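Local coordinates for protein malonyl-CoA decarboxylase (Rhodopseudomonas palustris, PDB 4KSA) that probably decarboxylates malonyl-CoA to acetyl-CoA and carbon dioxide, at residues 364-369 / 439-444; 356-361 / 391-396; 239-244 / 303-308; 378-383 / 412-417. All coordinates share one frame; numbering follows the deposited sequence.

From the N terminus, the first loop to close is that of interaction 3, where residues 239-244, just past strand 230-237, meet the end of strand 301-304. The other three loops all open after it. Helix 347-367 starts interaction 2 at residues 356-361 and interaction 1 at 364-369, and helix 378-385 then starts interaction 4. Strand 389-394 closes interaction 2, strand 411-416 closes interaction 4, and the C-terminal residues 439-444 close interaction 1. Interaction 2 therefore crosses both 1 and 4, whereas 4 is nested within 1. Interactions 2, 3 and 4 reach one mixed sheet, with Asn413 hydrogen-bonded to Asn394, Pro241 and Thr304, and interaction 1 binds the chain end to helix 347-367.

Interaction 1 of 4, residues 364-369 / 439-444; sequences YFLQAK and AVRKLV
Leu366 carries the close part of this contact through a single methyl group. Its CD2 lies 3.6 Å from Arg441 CA and equally near Arg441 CG, so it rests against the backbone and the base of the arginine, the two side chains meeting at about a right angle. The same methyl also meets Val444, Leu366 CD2 lying 3.7 Å from Val444 CG1. Arg441 has CG anti to its backbone N (chi1 -154°), which lays the CB-CG part of the chain against the leucine while the chain bends further out at chi3. Val440, buried next to this patch, adds a smaller apolar surface.

The outer side is looser and faces solvent. Gln367 and Arg441 are both exposed, and Gln367 NE2 meets only the valine hydrocarbon, 3.7 Å from Val444 CB, in a contact without a hydrogen bond. Nor does any hydrogen bond join the two segments elsewhere. Near the end of the helix, Lys369 NZ makes weak bonds to Leu366 O (3.2 Å) and to Gln367 O, while Ala368 N still bonds to Tyr364 O.

The segments take in the ends of helices 347-367 and 438-441 and the residues that follow them. Strand 389-394 packs against both, its Leu390 touching Leu366 and its Leu393 touching Val440, and Val444 returns to helix 347-367 at Ala362.

Interaction 2 of 4, residues 356-361 / 391-396; sequences IVLQLA and DRLNFL
Arg392 NH2 faces three oxygens, on a strand whose next residue, Leu393, packs against the helix. The one bond of these that is not weak goes to Asn394 OD1, 3.2 Å from Arg392 NH2; the donor sits in the carbonyl plane on a lone pair, and OD1 lies nearly in the guanidinium plane, with an N-H...O angle of 163°. Weak bonds to Ser240 O and Pro241 O would probably limit guanidinium rotation further.

No hydrogen bond joins the strand to helix residues 356-361; they pack by van der Waals contact, with Leu393 CD1 also 3.5 Å from Leu358 O. Leu358 and Leu393 run antiparallel, side by side, bringing Leu358 CD2 to 3.8 Å from Leu393 CB. That methyl also reaches Phe395 CB, just past the strand, at 3.9 Å. Leu393 CD1 extends to the methyl of Ala361. With chi1 at -173° the ring swings away from the Phe395 backbone N and reaches Val357, whose CB stands at the ring edge, 3.9 Å from Phe395 CE1.

Helix 347-367 covers one side of edge strand 389-394, which forms a classic beta bulge where Asp391 and Arg392 both face Asn413 of strand 411-416. Phe311 of helix 311-320 backs Val357 and Ala361.

Interaction 3 of 4, residues 239-244 / 303-308; sequences DSPAAI and VTLSPV
The mixed sheet of the C-terminal domain, which belongs to the acetyltransferase clan, is flanked here by the connection from strand 230-237 to helix 244-248. Residues 239-244 of this connection pass the start of strand 262-270 and run beside the end of strand 301-304; the touching parts, from CA of Ser240 to Ile244 and of Val303 to Leu305, differ in direction by only 19°. Despite this near-parallel course no hydrogen bond links the two segments, and the direct contact rests on side chains of Ser240, Val303, Leu305 and Ile244 and on loop backbone against Leu305.

At the strand end, Ser240 meets Val303. Ser240 CB is 3.6 Å from Val303 CG1, and Ser240 OG lies just as near the same methyl, so the serine lies alongside the valine with both its atoms. Val303 CG1 stands between the backbone N and the carbonyl carbon (chi1 71°), the branch that faces the serine.

Beyond the strand, Leu305 contributes the largest share of the contact, because the loop bends around its side chain. Leu305 CG faces Pro241 O at 4.2 Å, and Leu305 CD1 is 4.3 Å from Pro241 CG. The same methyl reaches the far end of the loop, 3.6 Å from Ala243 C, and then Ile244 CG2, which it meets with the two side chains at about a right angle.

Asn413 of strand 411-416 joins the two backbones by donating from ND2 to both Pro241 O and Thr304 O. Thr304 and Ser306, whose CB atoms point away from the loop, are hydrogen-bonded through OG1 and OG at 2.7 Å, and either hydroxyl could be the donor.

Interaction 4 of 4, residues 378-383 / 412-417; sequences PVARFH and VNYLYA
His383 CB sits over one face of the Tyr414 ring, 3.7 Å from the ring centroid in a CH-pi contact. CG, set anti to the carbonyl carbon (chi1 -65°), then brings the imidazole across the same phenol: His383 CD2 is 3.7 Å from Tyr414 CD2, and the two rings form an offset stack with centroids 4.8 Å apart and planes at 17°. On the other branch ND1 reaches Tyr416. The hydrogen bond between His383 ND1 and Tyr416 OH is 2.8 Å long, either side could be the donor, and the hydroxyl approaches the edge of the imidazole near its plane. Phe382 CD2 covers the opposite imidazole face from Tyr414, so both faces are covered and one edge is bonded.

His383, Tyr414 and Tyr416 form an aromatic cluster between helix 378-385 and strand 411-416, whose local axes lie 10.1 Å apart and run nearly parallel, at 12°. Thr304 and Ser306 of the neighbouring strand and loop also touch the histidine. A leucine in place of Tyr414 would probably take the flat support from the imidazole, leaving it freer to turn away from Tyr416 OH. The hydroxyl end of the Tyr414 ring lies against the first turn of the helix, where its CZ is 3.9 Å from Ala380 CB and its CE2 meets Val379 CG1 at 4.2 Å.

Interaction 1 of 4, residues 364-369 / 439-444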
loop_
_atom_site.group_PDB
_atom_site.type_symbol
_atom_site.label_atom_id
_atom_site.label_comp_id
_atom_site.label_asym_id
_atom_site.label_seq_id
_atom_site.Cartn_x
_atom_site.Cartn_y
_atom_site.Cartn_z
ATOM N N TYR A 364 -8.886 -20.030 44.810
ATOM C CA TYR A 364 -9.168 -20.526 43.469
ATOM C C TYR A 364 -8.066 -20.001 42.531
ATOM O O TYR A 364 -7.260 -20.756 41.988
ATOM C CB TYR A 364 -10.537 -20.011 43.017
ATOM C CG TYR A 364 -10.870 -20.293 41.576
ATOM C CD1 TYR A 364 -10.907 -21.595 41.092
ATOM C CD2 TYR A 364 -11.175 -19.255 40.699
ATOM C CE1 TYR A 364 -11.246 -21.867 39.767
ATOM C CE2 TYR A 364 -11.519 -19.514 39.367
ATOM C CZ TYR A 364 -11.554 -20.824 38.911
ATOM O OH TYR A 364 -11.919 -21.090 37.614
ATOM N N PHE A 365 -8.033 -18.690 42.375
ATOM C CA PHE A 365 -7.058 -18.048 41.528
ATOM C C PHE A 365 -5.615 -18.335 41.887
ATOM O O PHE A 365 -4.821 -18.689 41.017
ATOM C CB PHE A 365 -7.286 -16.543 41.545
ATOM C CG PHE A 365 -8.459 -16.103 40.729
ATOM C CD1 PHE A 365 -9.374 -15.193 41.240
ATOM C CD2 PHE A 365 -8.617 -16.553 39.422
ATOM C CE1 PHE A 365 -10.427 -14.731 40.460
ATOM C CE2 PHE A 365 -9.664 -16.098 38.633
ATOM C CZ PHE A 365 -10.571 -15.184 39.150
ATOM N N LEU A 366 -5.261 -18.189 43.157
ATOM C CA LEU A 366 -3.878 -18.404 43.558
ATOM C C LEU A 366 -3.444 -19.825 43.871
ATOM O O LEU A 366 -2.251 -20.128 43.800
ATOM C CB LEU A 366 -3.529 -17.508 44.744
ATOM C CG LEU A 366 -3.199 -16.051 44.427
ATOM C CD1 LEU A 366 -4.257 -15.443 43.558
ATOM C CD2 LEU A 366 -3.092 -15.278 45.715
ATOM N N GLN A 367 -4.388 -20.703 44.197
ATOM C CA GLN A 367 -4.035 -22.078 44.551
ATOM C C GLN A 367 -4.553 -23.172 43.621
ATOM O O GLN A 367 -3.875 -24.172 43.409
ATOM C CB GLN A 367 -4.490 -22.370 45.985
ATOM C CG GLN A 367 -3.680 -21.665 47.073
ATOM C CD GLN A 367 -4.425 -21.580 48.404
ATOM O OE1 GLN A 367 -5.030 -22.559 48.863
ATOM N NE2 GLN A 367 -4.376 -20.408 49.035
ATOM N N ALA A 368 -5.747 -22.990 43.070
ATOM C CA ALA A 368 -6.334 -23.989 42.173
ATOM C C ALA A 368 -5.585 -24.136 40.843
ATOM O O ALA A 368 -5.538 -23.203 40.034
ATOM C CB ALA A 368 -7.802 -23.647 41.906
ATOM N N LYS A 369 -5.002 -25.309 40.619
ATOM C CA LYS A 369 -4.277 -25.560 39.381
ATOM C C LYS A 369 -5.091 -26.436 38.426
ATOM O O LYS A 369 -6.147 -26.954 38.792
ATOM C CB LYS A 369 -2.931 -26.219 39.690
ATOM C CG LYS A 369 -2.018 -25.344 40.515
ATOM C CD LYS A 369 -1.636 -24.095 39.750
ATOM C CE LYS A 369 -0.879 -23.104 40.624
ATOM N NZ LYS A 369 -1.792 -22.251 41.444
ATOM N N ALA A 439 -3.614 -6.905 47.883
ATOM C CA ALA A 439 -5.027 -6.812 48.198
ATOM C C ALA A 439 -5.780 -8.130 47.976
ATOM O O ALA A 439 -6.859 -8.337 48.536
ATOM C CB ALA A 439 -5.663 -5.704 47.364
ATOM N N VAL A 440 -5.220 -9.025 47.167
ATOM C CA VAL A 440 -5.881 -10.298 46.891
ATOM C C VAL A 440 -5.067 -11.483 47.395
ATOM O O VAL A 440 -5.616 -12.503 47.812
ATOM C CB VAL A 440 -6.154 -10.458 45.355
ATOM C CG1 VAL A 440 -4.858 -10.574 44.595
ATOM C CG2 VAL A 440 -7.015 -11.669 45.096
ATOM N N ARG A 441 -3.750 -11.328 47.359
ATOM C CA ARG A 441 -2.821 -12.362 47.791
ATOM C C ARG A 441 -2.850 -12.476 49.310
ATOM O O ARG A 441 -2.602 -13.545 49.860
ATOM C CB ARG A 441 -1.412 -12.016 47.299
ATOM C CG ARG A 441 -0.477 -13.204 47.106
ATOM C CD ARG A 441 0.583 -12.862 46.058
ATOM N NE ARG A 441 1.247 -11.590 46.351
ATOM C CZ ARG A 441 2.069 -10.950 45.519
ATOM N NH1 ARG A 441 2.339 -11.457 44.317
ATOM N NH2 ARG A 441 2.624 -9.797 45.890
ATOM N N LYS A 442 -3.153 -11.373 49.991
ATOM C CA LYS A 442 -3.223 -11.405 51.448
ATOM C C LYS A 442 -4.668 -11.634 51.875
ATOM O O LYS A 442 -5.078 -11.249 52.963
ATOM C CB LYS A 442 -2.669 -10.103 52.067
ATOM C CG LYS A 442 -3.512 -8.840 51.898
ATOM C CD LYS A 442 -2.715 -7.613 52.370
ATOM C CE LYS A 442 -3.447 -6.293 52.090
ATOM N NZ LYS A 442 -2.571 -5.085 52.220
ATOM N N LEU A 443 -5.427 -12.289 51.007
ATOM C CA LEU A 443 -6.826 -12.573 51.269
ATOM C C LEU A 443 -7.030 -14.078 51.251
ATOM O O LEU A 443 -8.152 -14.569 51.375
ATOM C CB LEU A 443 -7.690 -11.906 50.195
ATOM C CG LEU A 443 -9.209 -12.005 50.303
ATOM C CD1 LEU A 443 -9.667 -11.423 51.631
ATOM C CD2 LEU A 443 -9.850 -11.265 49.137
ATOM N N VAL A 444 -5.931 -14.807 51.100
ATOM C CA VAL A 444 -5.992 -16.261 51.060
ATOM C C VAL A 444 -5.576 -16.835 52.395
ATOM O O VAL A 444 -4.694 -16.296 53.064
ATOM C CB VAL A 444 -5.044 -16.856 49.998
ATOM C CG1 VAL A 444 -5.221 -16.131 48.672
ATOM C CG2 VAL A 444 -3.597 -16.776 50.486
#

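Interaction 2 of 4, residues 356-361 / 391-396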
loop_
_atom_site.group_PDB
_atom_site.type_symbol
_atom_site.label_atom_id
_atom_site.label_comp_id
_atom_site.label_asym_id
_atom_site.label_seq_id
_atom_site.Cartn_x
_atom_site.Cartn_y
_atom_site.Cartn_z
ATOM N N ILE A 356 -16.728 -14.267 52.526
ATOM C CA ILE A 356 -16.413 -15.673 52.343
ATOM C C ILE A 356 -16.099 -16.008 50.879
ATOM O O ILE A 356 -15.118 -16.703 50.596
ATOM C CB ILE A 356 -17.558 -16.613 52.878
ATOM C CG1 ILE A 356 -17.215 -18.086 52.589
ATOM C CG2 ILE A 356 -18.894 -16.266 52.222
ATOM C CD1 ILE A 356 -15.802 -18.519 53.023
ATOM N N VAL A 357 -16.910 -15.510 49.949
ATOM C CA VAL A 357 -16.671 -15.793 48.539
ATOM C C VAL A 357 -15.335 -15.240 48.052
ATOM O O VAL A 357 -14.484 -15.997 47.581
ATOM C CB VAL A 357 -17.811 -15.254 47.654
ATOM C CG1 VAL A 357 -17.392 -15.239 46.213
ATOM C CG2 VAL A 357 -19.019 -16.141 47.805
ATOM N N LEU A 358 -15.139 -13.933 48.169
ATOM C CA LEU A 358 -13.887 -13.325 47.730
ATOM C C LEU A 358 -12.675 -14.076 48.252
ATOM O O LEU A 358 -11.655 -14.164 47.583
ATOM C CB LEU A 358 -13.804 -11.874 48.192
ATOM C CG LEU A 358 -14.829 -10.936 47.564
ATOM C CD1 LEU A 358 -14.625 -9.531 48.082
ATOM C CD2 LEU A 358 -14.692 -10.976 46.057
ATOM N N GLN A 359 -12.782 -14.621 49.453
ATOM C CA GLN A 359 -11.663 -15.343 50.026
ATOM C C GLN A 359 -11.500 -16.717 49.386
ATOM O O GLN A 359 -10.391 -17.234 49.290
ATOM C CB GLN A 359 -11.847 -15.484 51.529
ATOM C CG GLN A 359 -10.628 -16.052 52.222
ATOM C CD GLN A 359 -10.950 -16.533 53.612
ATOM O OE1 GLN A 359 -11.346 -15.745 54.483
ATOM N NE2 GLN A 359 -10.794 -17.843 53.833
ATOM N N LEU A 360 -12.606 -17.317 48.966
ATOM C CA LEU A 360 -12.546 -18.614 48.313
ATOM C C LEU A 360 -11.996 -18.379 46.907
ATOM O O LEU A 360 -11.170 -19.157 46.402
ATOM C CB LEU A 360 -13.938 -19.233 48.232
ATOM C CG LEU A 360 -14.458 -19.834 49.532
ATOM C CD1 LEU A 360 -15.903 -20.271 49.365
ATOM C CD2 LEU A 360 -13.568 -21.009 49.908
ATOM N N ALA A 361 -12.447 -17.292 46.287
ATOM C CA ALA A 361 -11.997 -16.941 44.951
ATOM C C ALA A 361 -10.477 -16.822 44.936
ATOM O O ALA A 361 -9.822 -17.298 44.014
ATOM C CB ALA A 361 -12.628 -15.643 44.516
ATOM N N ASP A 391 -5.324 -8.017 39.709
ATOM C CA ASP A 391 -5.434 -6.807 40.510
ATOM C C ASP A 391 -6.618 -6.610 41.468
ATOM O O ASP A 391 -6.455 -5.995 42.519
ATOM C CB ASP A 391 -5.339 -5.601 39.571
ATOM C CG ASP A 391 -4.724 -4.383 40.233
ATOM O OD1 ASP A 391 -3.588 -4.495 40.741
ATOM O OD2 ASP A 391 -5.375 -3.310 40.230
ATOM N N ARG A 392 -7.802 -7.099 41.131
ATOM C CA ARG A 392 -8.935 -6.929 42.026
ATOM C C ARG A 392 -10.070 -7.892 41.749
ATOM O O ARG A 392 -10.331 -8.225 40.608
ATOM C CB ARG A 392 -9.456 -5.491 41.960
ATOM C CG ARG A 392 -10.981 -5.382 42.003
ATOM C CD ARG A 392 -11.439 -4.107 42.670
ATOM N NE ARG A 392 -10.737 -2.939 42.161
ATOM C CZ ARG A 392 -11.157 -2.174 41.155
ATOM N NH1 ARG A 392 -10.425 -1.129 40.771
ATOM N NH2 ARG A 392 -12.308 -2.444 40.545
ATOM N N LEU A 393 -10.751 -8.322 42.806
ATOM C CA LEU A 393 -11.876 -9.243 42.685
ATOM C C LEU A 393 -13.153 -8.429 42.827
ATOM O O LEU A 393 -13.340 -7.744 43.819
ATOM C CB LEU A 393 -11.789 -10.311 43.775
ATOM C CG LEU A 393 -10.429 -11.005 43.903
ATOM C CD1 LEU A 393 -10.507 -12.114 44.935
ATOM C CD2 LEU A 393 -10.023 -11.581 42.564
ATOM N N ASN A 394 -14.034 -8.498 41.839
ATOM C CA ASN A 394 -15.253 -7.709 41.883
ATOM C C ASN A 394 -16.496 -8.489 42.242
ATOM O O ASN A 394 -17.209 -8.962 41.359
ATOM C CB ASN A 394 -15.476 -7.016 40.541
ATOM C CG ASN A 394 -14.336 -6.105 40.165
ATOM O OD1 ASN A 394 -14.034 -5.149 40.875
ATOM N ND2 ASN A 394 -13.688 -6.399 39.045
ATOM N N PHE A 395 -16.772 -8.605 43.538
ATOM C CA PHE A 395 -17.957 -9.320 43.993
ATOM C C PHE A 395 -19.185 -8.705 43.318
ATOM O O PHE A 395 -19.313 -7.482 43.240
ATOM C CB PHE A 395 -18.099 -9.211 45.518
ATOM C CG PHE A 395 -19.199 -10.070 46.083
ATOM C CD1 PHE A 395 -19.024 -11.448 46.216
ATOM C CD2 PHE A 395 -20.427 -9.518 46.423
ATOM C CE1 PHE A 395 -20.062 -12.260 46.676
ATOM C CE2 PHE A 395 -21.470 -10.327 46.882
ATOM C CZ PHE A 395 -21.286 -11.697 47.007
ATOM N N LEU A 396 -20.074 -9.559 42.819
ATOM C CA LEU A 396 -21.296 -9.110 42.156
ATOM C C LEU A 396 -21.086 -8.095 41.035
ATOM O O LEU A 396 -21.823 -7.122 40.919
ATOM C CB LEU A 396 -22.269 -8.547 43.192
ATOM C CG LEU A 396 -23.008 -9.611 44.006
ATOM C CD1 LEU A 396 -23.922 -8.980 45.053
ATOM C CD2 LEU A 396 -23.815 -10.453 43.036
#

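Interaction 3 of 4, residues 239-244 / 303-308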
loop_
_atom_site.group_PDB
_atom_site.type_symbol
_atom_site.label_atom_id
_atom_site.label_comp_id
_atom_site.label_asym_id
_atom_site.label_seq_id
_atom_site.Cartn_x
_atom_site.Cartn_y
_atom_site.Cartn_z
ATOM N N ASP A 239 -11.801 5.429 34.886
ATOM C CA ASP A 239 -11.713 4.615 36.099
ATOM C C ASP A 239 -11.836 3.135 35.737
ATOM O O ASP A 239 -12.587 2.779 34.834
ATOM C CB ASP A 239 -12.868 4.967 37.027
ATOM C CG ASP A 239 -14.212 4.576 36.431
ATOM O OD1 ASP A 239 -14.512 5.026 35.302
ATOM O OD2 ASP A 239 -14.961 3.814 37.082
ATOM N N SER A 240 -11.121 2.284 36.464
ATOM C CA SER A 240 -11.153 0.839 36.252
ATOM C C SER A 240 -12.400 0.220 36.915
ATOM O O SER A 240 -12.357 -0.149 38.080
ATOM C CB SER A 240 -9.898 0.222 36.865
ATOM O OG SER A 240 -8.756 1.000 36.550
ATOM N N PRO A 241 -13.509 0.057 36.170
ATOM C CA PRO A 241 -14.747 -0.514 36.724
ATOM C C PRO A 241 -14.718 -1.852 37.462
ATOM O O PRO A 241 -13.737 -2.603 37.444
ATOM C CB PRO A 241 -15.680 -0.560 35.515
ATOM C CG PRO A 241 -14.737 -0.790 34.389
ATOM C CD PRO A 241 -13.618 0.178 34.705
ATOM N N ALA A 242 -15.833 -2.137 38.116
ATOM C CA ALA A 242 -15.963 -3.364 38.868
ATOM C C ALA A 242 -17.228 -4.095 38.429
ATOM O O ALA A 242 -17.489 -5.211 38.871
ATOM C CB ALA A 242 -16.006 -3.053 40.357
ATOM N N ALA A 243 -18.009 -3.470 37.555
ATOM C CA ALA A 243 -19.231 -4.092 37.060
ATOM C C ALA A 243 -19.445 -3.742 35.587
ATOM O O ALA A 243 -19.214 -2.604 35.181
ATOM C CB ALA A 243 -20.426 -3.644 37.895
ATOM N N ILE A 244 -19.879 -4.724 34.795
ATOM C CA ILE A 244 -20.101 -4.517 33.365
ATOM C C ILE A 244 -21.367 -3.756 33.015
ATOM O O ILE A 244 -21.360 -2.928 32.104
ATOM C CB ILE A 244 -20.131 -5.861 32.562
ATOM C CG1 ILE A 244 -20.593 -7.010 33.461
ATOM C CG2 ILE A 244 -18.776 -6.132 31.927
ATOM C CD1 ILE A 244 -22.052 -6.957 33.838
ATOM N N VAL A 303 -6.346 -1.911 32.134
ATOM C CA VAL A 303 -6.988 -2.926 32.960
ATOM C C VAL A 303 -8.136 -3.642 32.257
ATOM O O VAL A 303 -8.731 -3.100 31.331
ATOM C CB VAL A 303 -7.576 -2.257 34.217
ATOM C CG1 VAL A 303 -8.796 -1.401 33.827
ATOM C CG2 VAL A 303 -7.958 -3.304 35.229
ATOM N N THR A 304 -8.475 -4.843 32.712
ATOM C CA THR A 304 -9.591 -5.572 32.103
ATOM C C THR A 304 -10.764 -5.666 33.073
ATOM O O THR A 304 -10.685 -5.190 34.195
ATOM C CB THR A 304 -9.198 -7.011 31.720
ATOM O OG1 THR A 304 -9.145 -7.818 32.901
ATOM C CG2 THR A 304 -7.835 -7.032 31.054
ATOM N N LEU A 305 -11.856 -6.260 32.617
ATOM C CA LEU A 305 -13.038 -6.492 33.445
ATOM C C LEU A 305 -13.480 -7.865 32.965
ATOM O O LEU A 305 -14.474 -8.020 32.248
ATOM C CB LEU A 305 -14.149 -5.471 33.195
ATOM C CG LEU A 305 -15.041 -5.174 34.412
ATOM C CD1 LEU A 305 -16.406 -4.701 33.949
ATOM C CD2 LEU A 305 -15.211 -6.418 35.270
ATOM N N SER A 306 -12.698 -8.855 33.365
ATOM C CA SER A 306 -12.895 -10.235 32.976
ATOM C C SER A 306 -13.933 -11.047 33.741
ATOM O O SER A 306 -14.429 -10.643 34.793
ATOM C CB SER A 306 -11.551 -10.957 33.076
ATOM O OG SER A 306 -10.506 -10.161 32.528
ATOM N N PRO A 307 -14.318 -12.193 33.173
ATOM C CA PRO A 307 -15.283 -13.099 33.790
ATOM C C PRO A 307 -14.443 -14.180 34.460
ATOM O O PRO A 307 -13.223 -14.209 34.291
ATOM C CB PRO A 307 -16.075 -13.626 32.600
ATOM C CG PRO A 307 -15.057 -13.689 31.550
ATOM C CD PRO A 307 -14.318 -12.375 31.712
ATOM N N VAL A 308 -15.080 -15.052 35.231
ATOM C CA VAL A 308 -14.347 -16.115 35.902
ATOM C C VAL A 308 -15.127 -17.385 35.670
ATOM O O VAL A 308 -15.641 -17.989 36.605
ATOM C CB VAL A 308 -14.231 -15.867 37.421
ATOM C CG1 VAL A 308 -13.294 -16.896 38.043
ATOM C CG2 VAL A 308 -13.755 -14.443 37.682
#

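Interaction 4 of 4, residues 378-383 / 412-417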
loop_
_atom_site.group_PDB
_atom_site.type_symbol
_atom_site.label_atom_id
_atom_site.label_comp_id
_atom_site.label_asym_id
_atom_site.label_seq_id
_atom_site.Cartn_x
_atom_site.Cartn_y
_atom_site.Cartn_z
ATOM N N PRO A 378 -9.458 -20.670 33.042
ATOM C CA PRO A 378 -9.045 -20.381 31.666
ATOM C C PRO A 378 -8.789 -18.895 31.330
ATOM O O PRO A 378 -7.868 -18.585 30.575
ATOM C CB PRO A 378 -10.181 -20.984 30.835
ATOM C CG PRO A 378 -11.361 -20.938 31.778
ATOM C CD PRO A 378 -10.738 -21.392 33.062
ATOM N N VAL A 379 -9.593 -17.983 31.877
ATOM C CA VAL A 379 -9.404 -16.562 31.590
ATOM C C VAL A 379 -8.196 -16.007 32.343
ATOM O O VAL A 379 -7.574 -15.028 31.924
ATOM C CB VAL A 379 -10.645 -15.739 31.949
ATOM C CG1 VAL A 379 -10.361 -14.285 31.776
ATOM C CG2 VAL A 379 -11.779 -16.112 31.059
ATOM N N ALA A 380 -7.854 -16.639 33.452
ATOM C CA ALA A 380 -6.713 -16.185 34.210
ATOM C C ALA A 380 -5.448 -16.700 33.520
ATOM O O ALA A 380 -4.432 -16.000 33.447
ATOM C CB ALA A 380 -6.799 -16.703 35.639
ATOM N N ARG A 381 -5.507 -17.925 33.007
ATOM C CA ARG A 381 -4.353 -18.485 32.331
ATOM C C ARG A 381 -3.973 -17.547 31.188
ATOM O O ARG A 381 -2.790 -17.303 30.928
ATOM C CB ARG A 381 -4.673 -19.872 31.781
ATOM C CG ARG A 381 -3.925 -21.002 32.463
ATOM C CD ARG A 381 -3.791 -22.187 31.514
ATOM N NE ARG A 381 -5.083 -22.573 30.954
ATOM C CZ ARG A 381 -6.061 -23.125 31.663
ATOM N NH1 ARG A 381 -5.881 -23.362 32.954
ATOM N NH2 ARG A 381 -7.227 -23.412 31.092
ATOM N N PHE A 382 -4.996 -17.015 30.518
ATOM C CA PHE A 382 -4.812 -16.098 29.397
ATOM C C PHE A 382 -4.150 -14.787 29.824
ATOM O O PHE A 382 -2.987 -14.552 29.511
ATOM C CB PHE A 382 -6.158 -15.796 28.722
ATOM C CG PHE A 382 -6.058 -14.797 27.610
ATOM C CD1 PHE A 382 -5.447 -15.133 26.418
ATOM C CD2 PHE A 382 -6.512 -13.499 27.785
ATOM C CE1 PHE A 382 -5.280 -14.194 25.415
ATOM C CE2 PHE A 382 -6.352 -12.548 26.791
ATOM C CZ PHE A 382 -5.732 -12.895 25.601
ATOM N N HIS A 383 -4.895 -13.939 30.527
ATOM C CA HIS A 383 -4.378 -12.656 30.998
ATOM C C HIS A 383 -3.072 -12.781 31.803
ATOM O O HIS A 383 -2.158 -11.966 31.644
ATOM C CB HIS A 383 -5.451 -11.941 31.824
ATOM C CG HIS A 383 -6.665 -11.556 31.033
ATOM N ND1 HIS A 383 -6.674 -10.499 30.147
ATOM C CD2 HIS A 383 -7.910 -12.091 30.992
ATOM C CE1 HIS A 383 -7.873 -10.400 29.598
ATOM N NE2 HIS A 383 -8.642 -11.353 30.093
ATOM N N VAL A 412 -13.475 -9.857 37.705
ATOM C CA VAL A 412 -12.192 -9.365 38.166
ATOM C C VAL A 412 -11.573 -8.413 37.163
ATOM O O VAL A 412 -12.068 -8.243 36.052
ATOM C CB VAL A 412 -11.188 -10.491 38.395
ATOM C CG1 VAL A 412 -11.698 -11.443 39.454
ATOM C CG2 VAL A 412 -10.923 -11.199 37.095
ATOM N N ASN A 413 -10.492 -7.771 37.582
ATOM C CA ASN A 413 -9.767 -6.862 36.726
ATOM C C ASN A 413 -8.360 -7.405 36.742
ATOM O O ASN A 413 -7.846 -7.770 37.801
ATOM C CB ASN A 413 -9.721 -5.435 37.284
ATOM C CG ASN A 413 -11.082 -4.890 37.665
ATOM O OD1 ASN A 413 -11.438 -4.862 38.839
ATOM N ND2 ASN A 413 -11.842 -4.439 36.685
ATOM N N TYR A 414 -7.749 -7.510 35.571
ATOM C CA TYR A 414 -6.364 -7.946 35.507
ATOM C C TYR A 414 -5.715 -6.612 35.164
ATOM O O TYR A 414 -6.322 -5.782 34.489
ATOM C CB TYR A 414 -6.158 -9.004 34.420
ATOM C CG TYR A 414 -6.720 -10.371 34.777
ATOM C CD1 TYR A 414 -5.945 -11.313 35.454
ATOM C CD2 TYR A 414 -8.031 -10.725 34.426
ATOM C CE1 TYR A 414 -6.451 -12.588 35.772
ATOM C CE2 TYR A 414 -8.555 -11.992 34.744
ATOM C CZ TYR A 414 -7.757 -12.915 35.414
ATOM O OH TYR A 414 -8.267 -14.158 35.718
ATOM N N LEU A 415 -4.511 -6.377 35.663
ATOM C CA LEU A 415 -3.847 -5.106 35.433
ATOM C C LEU A 415 -2.670 -5.274 34.488
ATOM O O LEU A 415 -1.736 -6.040 34.759
ATOM C CB LEU A 415 -3.401 -4.523 36.788
ATOM C CG LEU A 415 -2.891 -3.084 36.951
ATOM C CD1 LEU A 415 -1.476 -2.973 36.403
ATOM C CD2 LEU A 415 -3.846 -2.117 36.271
ATOM N N TYR A 416 -2.740 -4.573 33.361
ATOM C CA TYR A 416 -1.671 -4.635 32.375
ATOM C C TYR A 416 -0.819 -3.396 32.523
ATOM O O TYR A 416 -1.293 -2.270 32.352
ATOM C CB TYR A 416 -2.222 -4.715 30.942
ATOM C CG TYR A 416 -2.703 -6.090 30.527
ATOM C CD1 TYR A 416 -4.047 -6.446 30.644
ATOM C CD2 TYR A 416 -1.810 -7.051 30.036
ATOM C CE1 TYR A 416 -4.494 -7.728 30.285
ATOM C CE2 TYR A 416 -2.249 -8.340 29.675
ATOM C CZ TYR A 416 -3.594 -8.663 29.809
ATOM O OH TYR A 416 -4.042 -9.919 29.505
ATOM N N ALA A 417 0.439 -3.618 32.873
ATOM C CA ALA A 417 1.390 -2.533 33.050
ATOM C C ALA A 417 2.465 -2.748 32.012
ATOM O O ALA A 417 3.284 -3.666 32.128
ATOM C CB ALA A 417 1.993 -2.578 34.441
#